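Local coordinates for A1 protein (Enterobacteria phage Qbeta, PDB 3RLK) that forms the read-through extension of a minor coat protein of the phage, a beta-barrel domain that is probably displayed on the virion and may take part in infection, at residues 80-85 / 145-150. Residues are numbered along the deposited sequence; the frame is centred on the assembly and turned at random.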
loop_
_atom_site.group_PDB
_atom_site.type_symbol
_atom_site.label_atom_id
_atom_site.label_comp_id
_atom_site.label_asym_id
_atom_site.label_seq_id
_atom_site.Cartn_x
_atom_site.Cartn_y
_atom_site.Cartn_z
ATOM N N ASP A 80 -4.478 -10.289 6.284
ATOM C CA ASP A 80 -4.498 -10.132 7.738
ATOM C C ASP A 80 -5.894 -10.290 8.351
ATOM O O ASP A 80 -6.120 -9.913 9.524
ATOM C CB ASP A 80 -3.826 -8.784 8.135
ATOM C CG ASP A 80 -4.419 -7.598 7.423
ATOM O OD1 ASP A 80 -5.499 -7.771 6.802
ATOM O OD2 ASP A 80 -3.849 -6.448 7.515
ATOM N N SER A 81 -6.842 -10.827 7.558
ATOM C CA SER A 81 -8.237 -11.074 7.986
ATOM C C SER A 81 -9.046 -9.851 8.421
ATOM O O SER A 81 -10.091 -9.979 9.062
ATOM C CB SER A 81 -8.236 -12.108 9.094
ATOM O OG SER A 81 -7.907 -13.370 8.540
ATOM N N ARG A 82 -8.605 -8.657 8.063
ATOM C CA ARG A 82 -9.344 -7.460 8.509
ATOM C C ARG A 82 -10.720 -7.290 7.860
ATOM O O ARG A 82 -11.572 -6.488 8.328
ATOM C CB ARG A 82 -8.473 -6.225 8.290
ATOM C CG ARG A 82 -7.222 -6.228 9.171
ATOM C CD ARG A 82 -6.457 -4.870 9.091
ATOM N NE ARG A 82 -5.981 -4.604 7.702
ATOM C CZ ARG A 82 -6.566 -3.810 6.795
ATOM N NH1 ARG A 82 -7.672 -3.071 7.069
ATOM N NH2 ARG A 82 -6.008 -3.753 5.551
ATOM N N LEU A 83 -10.907 -7.998 6.733
ATOM C CA LEU A 83 -12.147 -7.908 5.956
ATOM C C LEU A 83 -13.012 -9.125 6.131
ATOM O O LEU A 83 -14.040 -9.251 5.479
ATOM C CB LEU A 83 -11.830 -7.731 4.463
ATOM C CG LEU A 83 -10.925 -6.531 4.170
ATOM C CD1 LEU A 83 -10.574 -6.535 2.739
ATOM C CD2 LEU A 83 -11.678 -5.229 4.530
ATOM N N SER A 84 -12.602 -10.043 7.000
ATOM C CA SER A 84 -13.339 -11.302 7.093
ATOM C C SER A 84 -14.626 -11.259 7.916
ATOM O O SER A 84 -15.359 -12.221 7.924
ATOM C CB SER A 84 -12.417 -12.411 7.642
ATOM O OG SER A 84 -11.943 -12.087 8.952
ATOM N N TYR A 85 -14.885 -10.152 8.603
ATOM C CA TYR A 85 -15.910 -10.109 9.634
ATOM C C TYR A 85 -17.311 -9.787 9.071
ATOM O O TYR A 85 -18.315 -9.890 9.761
ATOM C CB TYR A 85 -15.465 -9.103 10.748
ATOM C CG TYR A 85 -15.536 -7.629 10.329
ATOM C CD1 TYR A 85 -14.480 -7.020 9.585
ATOM C CD2 TYR A 85 -16.639 -6.877 10.630
ATOM C CE1 TYR A 85 -14.582 -5.695 9.189
ATOM C CE2 TYR A 85 -16.725 -5.477 10.281
ATOM C CZ TYR A 85 -15.693 -4.925 9.564
ATOM O OH TYR A 85 -15.794 -3.591 9.182
ATOM N N SER A 145 -1.072 2.285 10.544
ATOM C CA SER A 145 -1.867 2.248 11.761
ATOM C C SER A 145 -3.267 2.721 11.457
ATOM O O SER A 145 -4.209 2.043 11.846
ATOM C CB SER A 145 -1.274 3.082 12.915
ATOM O OG SER A 145 -0.093 2.428 13.422
ATOM N N ASP A 146 -3.400 3.806 10.695
ATOM C CA ASP A 146 -4.686 4.347 10.324
ATOM C C ASP A 146 -5.452 3.397 9.359
ATOM O O ASP A 146 -6.606 3.078 9.591
ATOM C CB ASP A 146 -4.550 5.724 9.630
ATOM C CG ASP A 146 -4.045 6.841 10.532
ATOM O OD1 ASP A 146 -3.783 6.582 11.727
ATOM O OD2 ASP A 146 -3.935 8.016 10.043
ATOM N N ILE A 147 -4.786 2.953 8.286
ATOM C CA ILE A 147 -5.410 2.063 7.271
ATOM C C ILE A 147 -5.991 0.777 7.938
ATOM O O ILE A 147 -7.060 0.313 7.569
ATOM C CB ILE A 147 -4.344 1.692 6.178
ATOM C CG1 ILE A 147 -3.911 2.995 5.468
ATOM C CG2 ILE A 147 -4.866 0.552 5.246
ATOM C CD1 ILE A 147 -2.674 2.819 4.549
ATOM N N ALA A 148 -5.249 0.163 8.842
ATOM C CA ALA A 148 -5.604 -1.092 9.437
ATOM C C ALA A 148 -6.323 -1.026 10.815
ATOM O O ALA A 148 -6.463 -2.049 11.499
ATOM C CB ALA A 148 -4.348 -2.033 9.495
ATOM N N ALA A 149 -6.794 0.147 11.206
ATOM C CA ALA A 149 -7.465 0.344 12.517
ATOM C C ALA A 149 -8.791 -0.384 12.561
ATOM O O ALA A 149 -9.430 -0.639 11.567
ATOM C CB ALA A 149 -7.716 1.812 12.797
ATOM N N TYR A 150 -9.189 -0.714 13.766
ATOM C CA TYR A 150 -10.456 -1.391 13.999
ATOM C C TYR A 150 -11.552 -0.636 13.269
ATOM O O TYR A 150 -11.693 0.584 13.425
ATOM C CB TYR A 150 -10.703 -1.453 15.496
ATOM C CG TYR A 150 -11.916 -2.234 15.908
ATOM C CD1 TYR A 150 -11.970 -3.621 15.743
ATOM C CD2 TYR A 150 -13.007 -1.580 16.518
ATOM C CE1 TYR A 150 -13.097 -4.338 16.156
ATOM C CE2 TYR A 150 -14.100 -2.266 16.922
ATOM C CZ TYR A 150 -14.161 -3.643 16.758
ATOM O OH TYR A 150 -15.303 -4.274 17.219
HETATM O O HOH W 1 -9.341 -2.395 9.153
#
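Arg82 and Ala148 bring the two segments together, their CA atoms 7.4 Å apart. Arg82 sits inside a type I beta turn running from Ser81 to Ser84, while Ala148 is the first residue to leave helical backbone angles after helix 144-147. No direct hydrogen bond crosses between the segments; the link is van der Waals contact plus one water. The Ala148 methyl lies over one face of the Arg82 guanidinium, with CB 3.5 Å from Arg82 NE. Arg82 NH1 passes obliquely by Ile147 O at 3.5 Å, at too poor an angle to bond. A bend at chi3 (-62°) turns the head group so that its face meets the Ala148 methyl, while polar partners lie at its edge. There Arg82 NE makes a salt bridge to Asp80 OD2 at 2.8 Å, 5° out of the guanidinium plane but 34° out of the carboxylate plane, on the syn side. Arg82 NH1 donates in plane to a water (2.8 Å to its O), which in turn donates to Ala149 O. With Arg82 NH2 bonded to Gly154 O, partners on all three nitrogens restrain the guanidinium's rotation; Asp80 OD2 also accepts from Thr102 OG1. Ser84 N closes the turn onto Ser81 O (3.2 Å), and Ser84 OG reinforces it from the same face of that carbonyl (2.8 Å). Thus a type I turn between strands 71-72 and 90-91 meets the C-terminal end of helix 144-147 in the beta-barrel read-through domain.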